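Local coordinates for protein monomethylamine methyltransferase MtmB1 (Methanosarcina barkeri, PDB 1NTH) that catalyses methyl transfer from monomethylamine to the corrinoid cofactor of its partner protein MtmC, a step of methanogenesis from methylamine, at residues E38-Y43 with G270-T275; I276-T281 with L312-W317; T162-K167 with S173-L178; K181-L186 with P204-S209. One frame throughout, in Å; residues are numbered along the deposited sequence.

Contact 1 (E38-Y43 with G270-T275); sequences ELKQKY and GIEETT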
loop_
_atom_site.group_PDB
_atom_site.type_symbol
_atom_site.label_atom_id
_atom_site.label_comp_id
_atom_site.label_asym_id
_atom_site.label_seq_id
_atom_site.Cartn_x
_atom_site.Cartn_y
_atom_site.Cartn_z
ATOM N N GLU A 38 49.659 -23.088 -3.681
ATOM C CA GLU A 38 49.965 -23.381 -5.074
ATOM C C GLU A 38 49.735 -22.167 -5.974
ATOM O O GLU A 38 50.588 -21.804 -6.784
ATOM C CB GLU A 38 49.098 -24.548 -5.555
ATOM C CG GLU A 38 49.179 -24.823 -7.045
ATOM C CD GLU A 38 48.240 -25.933 -7.487
ATOM O OE1 GLU A 38 47.356 -26.326 -6.695
ATOM O OE2 GLU A 38 48.381 -26.408 -8.634
ATOM N N LEU A 39 48.576 -21.537 -5.824
ATOM C CA LEU A 39 48.242 -20.379 -6.641
ATOM C C LEU A 39 49.121 -19.167 -6.351
ATOM O O LEU A 39 49.463 -18.410 -7.266
ATOM C CB LEU A 39 46.764 -20.035 -6.458
ATOM C CG LEU A 39 45.835 -21.160 -6.926
ATOM C CD1 LEU A 39 44.388 -20.812 -6.602
ATOM C CD2 LEU A 39 46.012 -21.386 -8.421
ATOM N N LYS A 40 49.503 -18.976 -5.091
ATOM C CA LYS A 40 50.361 -17.848 -4.752
ATOM C C LYS A 40 51.684 -17.958 -5.505
ATOM O O LYS A 40 52.163 -16.989 -6.089
ATOM C CB LYS A 40 50.649 -17.795 -3.251
ATOM C CG LYS A 40 51.625 -16.680 -2.888
ATOM C CD LYS A 40 52.027 -16.698 -1.429
ATOM C CE LYS A 40 53.037 -15.598 -1.142
ATOM N NZ LYS A 40 53.459 -15.582 0.283
ATOM N N GLN A 41 52.269 -19.150 -5.497
ATOM C CA GLN A 41 53.544 -19.359 -6.171
ATOM C C GLN A 41 53.406 -19.383 -7.692
ATOM O O GLN A 41 54.207 -18.773 -8.399
ATOM C CB GLN A 41 54.190 -20.657 -5.671
ATOM C CG GLN A 41 55.586 -20.940 -6.230
ATOM C CD GLN A 41 56.550 -19.771 -6.082
ATOM O OE1 GLN A 41 56.480 -18.999 -5.122
ATOM N NE2 GLN A 41 57.469 -19.648 -7.033
ATOM N N LYS A 42 52.392 -20.076 -8.198
ATOM C CA LYS A 42 52.186 -20.152 -9.638
ATOM C C LYS A 42 51.999 -18.782 -10.279
ATOM O O LYS A 42 52.488 -18.542 -11.381
ATOM C CB LYS A 42 50.953 -21.013 -9.935
ATOM C CG LYS A 42 50.424 -20.901 -11.360
ATOM C CD LYS A 42 49.089 -21.620 -11.518
ATOM C CE LYS A 42 48.507 -21.408 -12.908
ATOM N NZ LYS A 42 47.211 -22.119 -13.092
ATOM N N TYR A 43 51.307 -17.879 -9.591
ATOM C CA TYR A 43 51.094 -16.538 -10.129
ATOM C C TYR A 43 52.113 -15.535 -9.598
ATOM O O TYR A 43 52.072 -14.357 -9.948
ATOM C CB TYR A 43 49.673 -16.052 -9.821
ATOM C CG TYR A 43 48.616 -16.721 -10.666
ATOM C CD1 TYR A 43 47.890 -17.809 -10.182
ATOM C CD2 TYR A 43 48.360 -16.282 -11.963
ATOM C CE1 TYR A 43 46.932 -18.443 -10.974
ATOM C CE2 TYR A 43 47.408 -16.908 -12.763
ATOM C CZ TYR A 43 46.698 -17.985 -12.261
ATOM O OH TYR A 43 45.752 -18.598 -13.048
ATOM N N GLY A 270 49.043 -17.067 4.898
ATOM C CA GLY A 270 49.396 -15.664 5.036
ATOM C C GLY A 270 48.606 -14.630 4.252
ATOM O O GLY A 270 47.477 -14.879 3.824
ATOM N N ILE A 271 49.223 -13.465 4.061
ATOM C CA ILE A 271 48.601 -12.345 3.362
ATOM C C ILE A 271 48.110 -12.652 1.949
ATOM O O ILE A 271 46.912 -12.577 1.680
ATOM C CB ILE A 271 49.557 -11.128 3.299
ATOM C CG1 ILE A 271 49.889 -10.656 4.718
ATOM C CG2 ILE A 271 48.912 -9.999 2.496
ATOM C CD1 ILE A 271 50.849 -9.480 4.771
ATOM N N GLU A 272 49.019 -12.995 1.042
ATOM C CA GLU A 272 48.601 -13.281 -0.325
ATOM C C GLU A 272 47.632 -14.458 -0.395
ATOM O O GLU A 272 46.667 -14.433 -1.161
ATOM C CB GLU A 272 49.812 -13.557 -1.226
ATOM C CG GLU A 272 50.657 -12.332 -1.573
ATOM C CD GLU A 272 51.615 -11.925 -0.471
ATOM O OE1 GLU A 272 51.733 -12.666 0.530
ATOM O OE2 GLU A 272 52.265 -10.865 -0.613
ATOM N N GLU A 273 47.886 -15.489 0.405
ATOM C CA GLU A 273 47.022 -16.665 0.415
ATOM C C GLU A 273 45.602 -16.318 0.855
ATOM O O GLU A 273 44.627 -16.762 0.249
ATOM C CB GLU A 273 47.578 -17.744 1.351
ATOM C CG GLU A 273 48.907 -18.353 0.923
ATOM C CD GLU A 273 50.115 -17.568 1.412
ATOM O OE1 GLU A 273 51.236 -18.114 1.336
ATOM O OE2 GLU A 273 49.957 -16.415 1.868
ATOM N N THR A 274 45.494 -15.530 1.918
ATOM C CA THR A 274 44.191 -15.141 2.438
ATOM C C THR A 274 43.471 -14.217 1.454
ATOM O O THR A 274 42.243 -14.224 1.376
ATOM C CB THR A 274 44.325 -14.443 3.809
ATOM O OG1 THR A 274 44.996 -15.320 4.726
ATOM C CG2 THR A 274 42.947 -14.114 4.383
ATOM N N THR A 275 44.236 -13.436 0.696
ATOM C CA THR A 275 43.642 -12.527 -0.278
ATOM C C THR A 275 43.074 -13.319 -1.454
ATOM O O THR A 275 42.041 -12.958 -2.020
ATOM C CB THR A 275 44.676 -11.493 -0.772
ATOM O OG1 THR A 275 45.287 -10.859 0.362
ATOM C CG2 THR A 275 43.995 -10.418 -1.625
HETATM O O HOH W 1 52.279 -15.340 2.660
HETATM O O HOH W 2 53.761 -17.803 1.728
#
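Lys-40 and Glu-273 mark the closest backbone approach, with their CA atoms 6.3 Å apart, where the last turns of helix 24-42 lie beside the first turn of helix 271-288. Gly-270 is the N-cap of the second helix; its carbonyl O receives both Thr-274 N and, at 2.7 Å, Thr-274 OG1, which come from opposite faces of the carbonyl plane.

One lysine bridges the gap. With CG anti to the backbone N (chi1 176°) and every later torsion extended, Lys-40 runs straight out to a pair of consecutive glutamates. Both glutamates bend at chi2, which brings their carboxylates to the lysine from two directions. The ammonium forms a long, weak hydrogen-bonded salt bridge from NZ to Glu-272 OE1 (3.4 Å) and a second ion pair with Glu-273 OE1. The aliphatic part takes part as well: Lys-40 CD lies 3.2 Å from Glu-273 OE1, and Lys-40 CE rests on Glu-272 CB. Shorter bonds go through solvent. Water 1 accepts from Lys-40 NZ at 2.7 Å and donates to Glu-273 OE2, whereas water 2 accepts from Lys-40 NZ and donates to Glu-273 OE1 at 2.6 Å. The other carboxylate oxygen of Glu-272 accepts from Phe-47 N, which probably helps to hold the rotation of that group.

This is a hydrated salt-bridge network at the protein surface. Its two acids stand in the first turn of a helix, where the helix dipole probably suits negative charge, and it ties an N-terminal helix to an outer helix of the TIM barrel.

Contact 2 (I276-T281 with L312-W317); sequences IVDVAT and LMIAGW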
loop_
_atom_site.group_PDB
_atom_site.type_symbol
_atom_site.label_atom_id
_atom_site.label_comp_id
_atom_site.label_asym_id
_atom_site.label_seq_id
_atom_site.Cartn_x
_atom_site.Cartn_y
_atom_site.Cartn_z
ATOM N N ILE A 276 43.748 -14.406 -1.824
ATOM C CA ILE A 276 43.267 -15.258 -2.903
ATOM C C ILE A 276 41.899 -15.797 -2.483
ATOM O O ILE A 276 40.954 -15.810 -3.272
ATOM C CB ILE A 276 44.232 -16.446 -3.151
ATOM C CG1 ILE A 276 45.527 -15.931 -3.778
ATOM C CG2 ILE A 276 43.573 -17.488 -4.052
ATOM C CD1 ILE A 276 46.592 -17.008 -3.956
ATOM N N VAL A 277 41.798 -16.232 -1.231
ATOM C CA VAL A 277 40.540 -16.751 -0.704
ATOM C C VAL A 277 39.492 -15.639 -0.698
ATOM O O VAL A 277 38.334 -15.869 -1.054
ATOM C CB VAL A 277 40.715 -17.285 0.741
ATOM C CG1 VAL A 277 39.355 -17.498 1.399
ATOM C CG2 VAL A 277 41.484 -18.592 0.712
ATOM N N ASP A 278 39.909 -14.441 -0.301
ATOM C CA ASP A 278 39.002 -13.295 -0.241
ATOM C C ASP A 278 38.401 -13.010 -1.618
ATOM O O ASP A 278 37.193 -12.803 -1.742
ATOM C CB ASP A 278 39.748 -12.061 0.271
ATOM C CG ASP A 278 38.810 -10.974 0.757
ATOM O OD1 ASP A 278 37.581 -11.126 0.586
ATOM O OD2 ASP A 278 39.304 -9.970 1.309
ATOM N N VAL A 279 39.238 -12.994 -2.653
ATOM C CA VAL A 279 38.737 -12.754 -4.005
ATOM C C VAL A 279 37.764 -13.872 -4.373
ATOM O O VAL A 279 36.698 -13.625 -4.939
ATOM C CB VAL A 279 39.898 -12.697 -5.035
ATOM C CG1 VAL A 279 39.350 -12.706 -6.462
ATOM C CG2 VAL A 279 40.726 -11.438 -4.796
ATOM N N ALA A 280 38.122 -15.104 -4.029
ATOM C CA ALA A 280 37.267 -16.244 -4.323
ATOM C C ALA A 280 35.902 -16.136 -3.643
ATOM O O ALA A 280 34.890 -16.514 -4.232
ATOM C CB ALA A 280 37.957 -17.544 -3.898
ATOM N N THR A 281 35.866 -15.628 -2.412
ATOM C CA THR A 281 34.590 -15.516 -1.712
ATOM C C THR A 281 33.757 -14.327 -2.190
ATOM O O THR A 281 32.533 -14.346 -2.056
ATOM C CB THR A 281 34.774 -15.493 -0.165
ATOM O OG1 THR A 281 35.575 -14.379 0.235
ATOM C CG2 THR A 281 35.451 -16.780 0.290
ATOM N N LEU A 312 44.396 -5.145 6.606
ATOM C CA LEU A 312 44.126 -3.971 5.783
ATOM C C LEU A 312 44.667 -4.228 4.375
ATOM O O LEU A 312 44.034 -3.870 3.382
ATOM C CB LEU A 312 44.773 -2.720 6.390
ATOM C CG LEU A 312 44.137 -2.208 7.690
ATOM C CD1 LEU A 312 44.952 -1.048 8.245
ATOM C CD2 LEU A 312 42.694 -1.763 7.422
ATOM N N MET A 313 45.834 -4.864 4.287
ATOM C CA MET A 313 46.422 -5.180 2.986
ATOM C C MET A 313 45.547 -6.176 2.232
ATOM O O MET A 313 45.351 -6.054 1.023
ATOM C CB MET A 313 47.830 -5.758 3.165
ATOM C CG MET A 313 48.854 -4.738 3.631
ATOM S SD MET A 313 50.441 -5.508 4.020
ATOM C CE MET A 313 51.008 -5.969 2.390
ATOM N N ILE A 314 45.022 -7.164 2.950
ATOM C CA ILE A 314 44.158 -8.166 2.337
ATOM C C ILE A 314 42.910 -7.494 1.764
ATOM O O ILE A 314 42.546 -7.730 0.610
ATOM C CB ILE A 314 43.742 -9.240 3.370
ATOM C CG1 ILE A 314 44.979 -10.044 3.790
ATOM C CG2 ILE A 314 42.674 -10.164 2.781
ATOM C CD1 ILE A 314 44.765 -10.915 5.009
ATOM N N ALA A 315 42.269 -6.649 2.562
ATOM C CA ALA A 315 41.061 -5.958 2.115
ATOM C C ALA A 315 41.350 -5.004 0.953
ATOM O O ALA A 315 40.599 -4.960 -0.026
ATOM C CB ALA A 315 40.439 -5.190 3.277
ATOM N N GLY A 316 42.434 -4.243 1.065
ATOM C CA GLY A 316 42.788 -3.300 0.017
ATOM C C GLY A 316 43.039 -3.957 -1.326
ATOM O O GLY A 316 42.542 -3.494 -2.354
ATOM N N TRP A 317 43.811 -5.039 -1.327
ATOM C CA TRP A 317 44.104 -5.745 -2.568
ATOM C C TRP A 317 42.879 -6.457 -3.127
ATOM O O TRP A 317 42.642 -6.432 -4.334
ATOM C CB TRP A 317 45.240 -6.756 -2.366
ATOM C CG TRP A 317 46.601 -6.134 -2.432
ATOM C CD1 TRP A 317 47.220 -5.395 -1.463
ATOM C CD2 TRP A 317 47.497 -6.164 -3.549
ATOM N NE1 TRP A 317 48.449 -4.963 -1.909
ATOM C CE2 TRP A 317 48.644 -5.421 -3.186
ATOM C CE3 TRP A 317 47.443 -6.749 -4.822
ATOM C CZ2 TRP A 317 49.731 -5.247 -4.054
ATOM C CZ3 TRP A 317 48.525 -6.576 -5.687
ATOM C CH2 TRP A 317 49.652 -5.832 -5.295
#
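Asp-278 and Ile-314 are the residues of nearest backbone approach between two successive helices, 271-288 and 309-325, their CA atoms 7.7 Å apart. The contact is small, burying about 96 Å² of surface.

The Asp-278 carboxylate, carried with CG anti to the backbone N (chi1 -162°), reaches across the groove so that OD2 sits 3.7 Å from the CG2 methyl of Ile-314. The same oxygen lies 4.5 Å from Ala-315 CA, and no hydrogen bond crosses between the segments. An acid thus meets an apolar branch inside the protein. Asp-296 brings a second carboxylate close to Asp-278 OD2, a pairing of like groups that would probably raise the proton affinity of one of them.

Pro-298 of strand 293-300 touches Asp-278, Ile-314 and Ala-315 together. The strand therefore underlies both helices, as expected for neighbouring beta-alpha units of a TIM barrel. Helix 56-73 packs on Ile-276 and Val-279 through Ala-65, Met-69 and Leu-62. Trp-317 turns away from the groove to stack on Phe-47 and to donate from NE1 to Glu-50 O, so the N-terminal part of the chain covers the outside of this helix pair.

Contact 3 (T162-K167 with S173-L178); sequences TSVRGK and SPYEVL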
loop_
_atom_site.group_PDB
_atom_site.type_symbol
_atom_site.label_atom_id
_atom_site.label_comp_id
_atom_site.label_asym_id
_atom_site.label_seq_id
_atom_site.Cartn_x
_atom_site.Cartn_y
_atom_site.Cartn_z
ATOM N N THR A 162 20.548 -8.214 23.665
ATOM C CA THR A 162 20.995 -9.202 24.645
ATOM C C THR A 162 19.783 -9.882 25.269
ATOM O O THR A 162 19.884 -10.983 25.807
ATOM C CB THR A 162 21.882 -8.579 25.752
ATOM O OG1 THR A 162 21.197 -7.489 26.381
ATOM C CG2 THR A 162 23.195 -8.083 25.156
ATOM N N SER A 163 18.633 -9.218 25.195
ATOM C CA SER A 163 17.394 -9.787 25.708
ATOM C C SER A 163 16.203 -9.109 25.049
ATOM O O SER A 163 16.311 -7.995 24.534
ATOM C CB SER A 163 17.292 -9.627 27.236
ATOM O OG SER A 163 17.080 -8.276 27.621
ATOM N N VAL A 164 15.077 -9.811 25.033
ATOM C CA VAL A 164 13.841 -9.267 24.495
ATOM C C VAL A 164 12.793 -9.667 25.533
ATOM O O VAL A 164 12.658 -10.844 25.873
ATOM C CB VAL A 164 13.519 -9.830 23.083
ATOM C CG1 VAL A 164 13.325 -11.340 23.128
ATOM C CG2 VAL A 164 12.293 -9.129 22.527
ATOM N N ARG A 165 12.073 -8.677 26.054
ATOM C CA ARG A 165 11.094 -8.916 27.106
ATOM C C ARG A 165 11.788 -9.601 28.286
ATOM O O ARG A 165 11.222 -10.467 28.956
ATOM C CB ARG A 165 9.909 -9.744 26.586
ATOM C CG ARG A 165 8.801 -8.854 26.020
ATOM C CD ARG A 165 7.723 -9.616 25.264
ATOM N NE ARG A 165 7.019 -10.600 26.080
ATOM C CZ ARG A 165 5.977 -11.305 25.648
ATOM N NH1 ARG A 165 5.522 -11.123 24.415
ATOM N NH2 ARG A 165 5.403 -12.204 26.437
ATOM N N GLY A 166 13.036 -9.196 28.515
ATOM C CA GLY A 166 13.824 -9.720 29.619
ATOM C C GLY A 166 14.343 -11.141 29.494
ATOM O O GLY A 166 14.848 -11.701 30.469
ATOM N N LYS A 167 14.241 -11.720 28.304
ATOM C CA LYS A 167 14.693 -13.090 28.083
ATOM C C LYS A 167 15.716 -13.180 26.956
ATOM O O LYS A 167 15.652 -12.428 25.982
ATOM C CB LYS A 167 13.495 -13.979 27.741
ATOM C CG LYS A 167 12.447 -14.081 28.840
ATOM C CD LYS A 167 12.932 -14.939 29.998
ATOM C CE LYS A 167 11.853 -15.086 31.059
ATOM N NZ LYS A 167 12.286 -15.987 32.159
ATOM N N SER A 173 14.127 -20.777 19.670
ATOM C CA SER A 173 13.119 -20.561 20.702
ATOM C C SER A 173 12.230 -19.454 20.133
ATOM O O SER A 173 12.633 -18.751 19.198
ATOM C CB SER A 173 13.754 -20.067 22.004
ATOM O OG SER A 173 14.111 -18.697 21.907
ATOM N N PRO A 174 11.013 -19.291 20.671
ATOM C CA PRO A 174 10.141 -18.231 20.151
ATOM C C PRO A 174 10.744 -16.850 20.396
ATOM O O PRO A 174 10.431 -15.891 19.688
ATOM C CB PRO A 174 8.831 -18.453 20.906
ATOM C CG PRO A 174 9.283 -19.107 22.201
ATOM C CD PRO A 174 10.321 -20.082 21.704
ATOM N N TYR A 175 11.616 -16.749 21.396
ATOM C CA TYR A 175 12.259 -15.475 21.694
ATOM C C TYR A 175 13.178 -15.035 20.559
ATOM O O TYR A 175 13.386 -13.838 20.352
ATOM C CB TYR A 175 13.060 -15.558 22.995
ATOM C CG TYR A 175 12.197 -15.681 24.225
ATOM C CD1 TYR A 175 12.099 -16.890 24.915
ATOM C CD2 TYR A 175 11.475 -14.587 24.705
ATOM C CE1 TYR A 175 11.312 -17.004 26.054
ATOM C CE2 TYR A 175 10.682 -14.693 25.847
ATOM C CZ TYR A 175 10.608 -15.904 26.514
ATOM O OH TYR A 175 9.839 -16.012 27.649
ATOM N N GLU A 176 13.739 -15.997 19.829
ATOM C CA GLU A 176 14.615 -15.662 18.709
ATOM C C GLU A 176 13.778 -15.018 17.608
ATOM O O GLU A 176 14.203 -14.046 16.981
ATOM C CB GLU A 176 15.314 -16.909 18.155
ATOM C CG GLU A 176 16.185 -16.587 16.949
ATOM C CD GLU A 176 16.798 -17.808 16.294
ATOM O OE1 GLU A 176 16.106 -18.842 16.184
ATOM O OE2 GLU A 176 17.969 -17.722 15.870
ATOM N N VAL A 177 12.588 -15.567 17.375
ATOM C CA VAL A 177 11.684 -15.024 16.360
ATOM C C VAL A 177 11.262 -13.618 16.782
ATOM O O VAL A 177 11.293 -12.680 15.980
ATOM C CB VAL A 177 10.424 -15.911 16.192
ATOM C CG1 VAL A 177 9.349 -15.171 15.394
ATOM C CG2 VAL A 177 10.799 -17.201 15.468
ATOM N N LEU A 178 10.872 -13.472 18.046
ATOM C CA LEU A 178 10.455 -12.171 18.564
ATOM C C LEU A 178 11.575 -11.145 18.388
ATOM O O LEU A 178 11.332 -10.018 17.946
ATOM C CB LEU A 178 10.073 -12.282 20.048
ATOM C CG LEU A 178 9.657 -10.979 20.742
ATOM C CD1 LEU A 178 8.438 -10.389 20.041
ATOM C CD2 LEU A 178 9.347 -11.253 22.210
HETATM O O HOH W 3 8.047 -13.550 27.942
#
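Lys-167 lies over one face of the Tyr-175 ring in a CH-pi contact: its CB is 3.6 Å from the ring centroid and only 18° off the normal. CG, set beside the backbone N by chi1 of -62°, passes 3.5 Å from Tyr-175 OH; beyond it the chain bends at chi2 and its end leads away from the helix segment.

Apolar packing continues beside this. The two methyls of Val-164 divide the helix between them. CG1, placed between the backbone N and the carbonyl carbon (chi1 62°), approaches Tyr-175 O and CD2, while CG2 meets Leu-178 CD2 at 3.6 Å. The same leucine methyl touches Arg-165 CD at 3.8 Å, the two side chains crossing at about a right angle.

Polar links are indirect. Water 3, in the plane of the tyrosine ring at its edge, lies 3.1 Å from Tyr-175 OH and accepts a weak bond from Arg-165 NH2. The guanidinium has stronger partners in other chains, Met-193 O of the third subunit and Asp-8 of the second, and Tyr-10 of the second subunit meets the Tyr-175 ring.

The backbone explains the presentation. Val-164 to Lys-167 form a type I' turn closed by Val-164 N to Lys-167 O (2.8 Å) and the reciprocal Lys-167 N to Val-164 O bond, with Arg-165 and Gly-166 both at positive phi. Glu-137 accepts from the N atoms of these two residues. A tight hairpin turn is thus laid against the N-terminal turn of helix 174-193, which Ser-173 caps weakly, at a junction of three subunits.

Contact 4 (K181-L186 with P204-S209); sequences KTETRL and PETSLS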
loop_
_atom_site.group_PDB
_atom_site.type_symbol
_atom_site.label_atom_id
_atom_site.label_comp_id
_atom_site.label_asym_id
_atom_site.label_seq_id
_atom_site.Cartn_x
_atom_site.Cartn_y
_atom_site.Cartn_z
ATOM N N LYS A 181 12.158 -9.952 14.639
ATOM C CA LYS A 181 11.211 -8.949 14.158
ATOM C C LYS A 181 11.385 -7.640 14.920
ATOM O O LYS A 181 11.436 -6.562 14.324
ATOM C CB LYS A 181 9.768 -9.434 14.333
ATOM C CG LYS A 181 9.404 -10.679 13.537
ATOM C CD LYS A 181 7.923 -10.992 13.698
ATOM C CE LYS A 181 7.548 -12.352 13.112
ATOM N NZ LYS A 181 7.700 -12.421 11.628
ATOM N N THR A 182 11.499 -7.748 16.242
ATOM C CA THR A 182 11.626 -6.582 17.117
ATOM C C THR A 182 12.865 -5.722 16.877
ATOM O O THR A 182 12.797 -4.490 16.909
ATOM C CB THR A 182 11.604 -7.028 18.594
ATOM O OG1 THR A 182 10.382 -7.728 18.854
ATOM C CG2 THR A 182 11.706 -5.829 19.528
ATOM N N GLU A 183 13.995 -6.379 16.645
ATOM C CA GLU A 183 15.262 -5.703 16.405
ATOM C C GLU A 183 15.126 -4.536 15.424
ATOM O O GLU A 183 15.407 -3.388 15.768
ATOM C CB GLU A 183 16.265 -6.732 15.874
ATOM C CG GLU A 183 17.615 -6.198 15.447
ATOM C CD GLU A 183 18.452 -7.290 14.800
ATOM O OE1 GLU A 183 18.705 -7.220 13.579
ATOM O OE2 GLU A 183 18.840 -8.232 15.520
ATOM N N THR A 184 14.683 -4.821 14.205
ATOM C CA THR A 184 14.558 -3.756 13.218
ATOM C C THR A 184 13.389 -2.820 13.495
ATOM O O THR A 184 13.465 -1.632 13.182
ATOM C CB THR A 184 14.462 -4.332 11.791
ATOM O OG1 THR A 184 15.685 -5.016 11.483
ATOM C CG2 THR A 184 14.264 -3.218 10.765
ATOM N N ARG A 185 12.309 -3.337 14.076
ATOM C CA ARG A 185 11.173 -2.473 14.393
ATOM C C ARG A 185 11.638 -1.375 15.349
ATOM O O ARG A 185 11.320 -0.201 15.160
ATOM C CB ARG A 185 10.030 -3.285 15.016
ATOM C CG ARG A 185 9.202 -4.037 13.983
ATOM C CD ARG A 185 8.199 -5.000 14.613
ATOM N NE ARG A 185 7.256 -5.496 13.611
ATOM C CZ ARG A 185 6.495 -6.579 13.753
ATOM N NH1 ARG A 185 6.558 -7.306 14.860
ATOM N NH2 ARG A 185 5.668 -6.933 12.776
ATOM N N LEU A 186 12.409 -1.751 16.366
ATOM C CA LEU A 186 12.918 -0.769 17.320
ATOM C C LEU A 186 13.924 0.181 16.675
ATOM O O LEU A 186 13.913 1.385 16.937
ATOM C CB LEU A 186 13.588 -1.468 18.507
ATOM C CG LEU A 186 12.689 -2.274 19.442
ATOM C CD1 LEU A 186 13.541 -2.954 20.507
ATOM C CD2 LEU A 186 11.659 -1.351 20.085
ATOM N N PRO A 204 19.195 -9.542 9.547
ATOM C CA PRO A 204 18.927 -9.514 10.991
ATOM C C PRO A 204 20.135 -10.039 11.763
ATOM O O PRO A 204 20.749 -11.031 11.368
ATOM C CB PRO A 204 17.706 -10.415 11.124
ATOM C CG PRO A 204 17.979 -11.471 10.105
ATOM C CD PRO A 204 18.503 -10.681 8.910
ATOM N N GLU A 205 20.462 -9.389 12.872
ATOM C CA GLU A 205 21.634 -9.770 13.654
ATOM C C GLU A 205 21.420 -10.654 14.878
ATOM O O GLU A 205 22.224 -11.550 15.142
ATOM C CB GLU A 205 22.384 -8.509 14.085
ATOM C CG GLU A 205 22.883 -7.651 12.932
ATOM C CD GLU A 205 23.689 -8.448 11.931
ATOM O OE1 GLU A 205 24.519 -9.276 12.363
ATOM O OE2 GLU A 205 23.501 -8.243 10.712
ATOM N N THR A 206 20.355 -10.404 15.629
ATOM C CA THR A 206 20.094 -11.172 16.844
ATOM C C THR A 206 19.801 -12.650 16.591
ATOM O O THR A 206 20.187 -13.512 17.389
ATOM C CB THR A 206 18.930 -10.548 17.648
ATOM O OG1 THR A 206 19.231 -9.176 17.926
ATOM C CG2 THR A 206 18.734 -11.278 18.973
ATOM N N SER A 207 19.124 -12.945 15.486
ATOM C CA SER A 207 18.790 -14.323 15.141
ATOM C C SER A 207 20.001 -15.047 14.567
ATOM O O SER A 207 20.802 -14.454 13.843
ATOM C CB SER A 207 17.644 -14.349 14.126
ATOM O OG SER A 207 17.881 -13.422 13.079
ATOM N N LEU A 208 20.128 -16.333 14.888
ATOM C CA LEU A 208 21.248 -17.135 14.403
ATOM C C LEU A 208 20.799 -18.322 13.552
ATOM O O LEU A 208 21.538 -18.779 12.677
ATOM C CB LEU A 208 22.085 -17.642 15.583
ATOM C CG LEU A 208 22.689 -16.581 16.508
ATOM C CD1 LEU A 208 23.462 -17.267 17.628
ATOM C CD2 LEU A 208 23.600 -15.656 15.716
ATOM N N SER A 209 19.592 -18.820 13.804
ATOM C CA SER A 209 19.075 -19.961 13.053
ATOM C C SER A 209 18.384 -19.508 11.778
ATOM O O SER A 209 18.066 -18.328 11.615
ATOM C CB SER A 209 18.073 -20.747 13.897
ATOM O OG SER A 209 16.867 -20.016 14.053
#
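The carboxylate of Glu-183 is the flat group here, bonded along its edges by the backbone and side chain of segment 204-209, with Pro-204 CA to one side of its plane and Glu-205 CB to the other. It joins a helix of this TIM-barrel protein to the loop that directly follows the UAG-encoded pyrrolysine, a loop in which a cis peptide bond precedes Pro-204.

Glu-183 OE1 uses its syn lone pair to accept from Glu-205 N at 2.9 Å, almost straight at 173°. The syn lone pair of OE2 takes the next amide, Thr-206 N, at 2.7 Å and 157°, so two successive N-H groups of the loop address the two oxygens of one carboxylate. The extended glutamate chain, with CG anti to the backbone N (chi1 175°), carries the group out from helix 174-193 to meet them.

From outside the two segments Asn-158 ND2 also bonds to OE1; with the threonine hydroxyl this makes four hydrogen bonds that fix the rotation of the buried group, and so many donors would be expected to stabilise a negative charge. These bonds probably help to position Glu-205, whose side chain leads away from Glu-183; its OE2 lies close to Glu-229 OE2, a pair of like groups.

The hydroxyl of Thr-206 completes the set: it accepts from Met-161 N of strand 160-161 and donates to the anti lone pair of Glu-183, with Thr-206 OG1 2.6 Å from Glu-183 OE2.

In the fold
The four contacts form two pairs on opposite sides of the chain's centre. Contacts 1 and 2 share helix 271-288 and have centres 10 Å apart; Thr-274 and Thr-275 of the first pack directly on Ile-314 of the second. Contacts 3 and 4 share helix 174-193, also with centres 10 Å apart, and are joined by Glu-176, whose OE1 lies 2.5 Å from Ser-209 OG in a probable hydrogen bond. Contacts 2 and 4 are about 29 Å apart between centres. Contact 4 is the nearest of the four to the pyrrolysine along the chain. Contacts 3 and 4 both touch neighbouring subunits, whereas contacts 1 and 2 are touched by none.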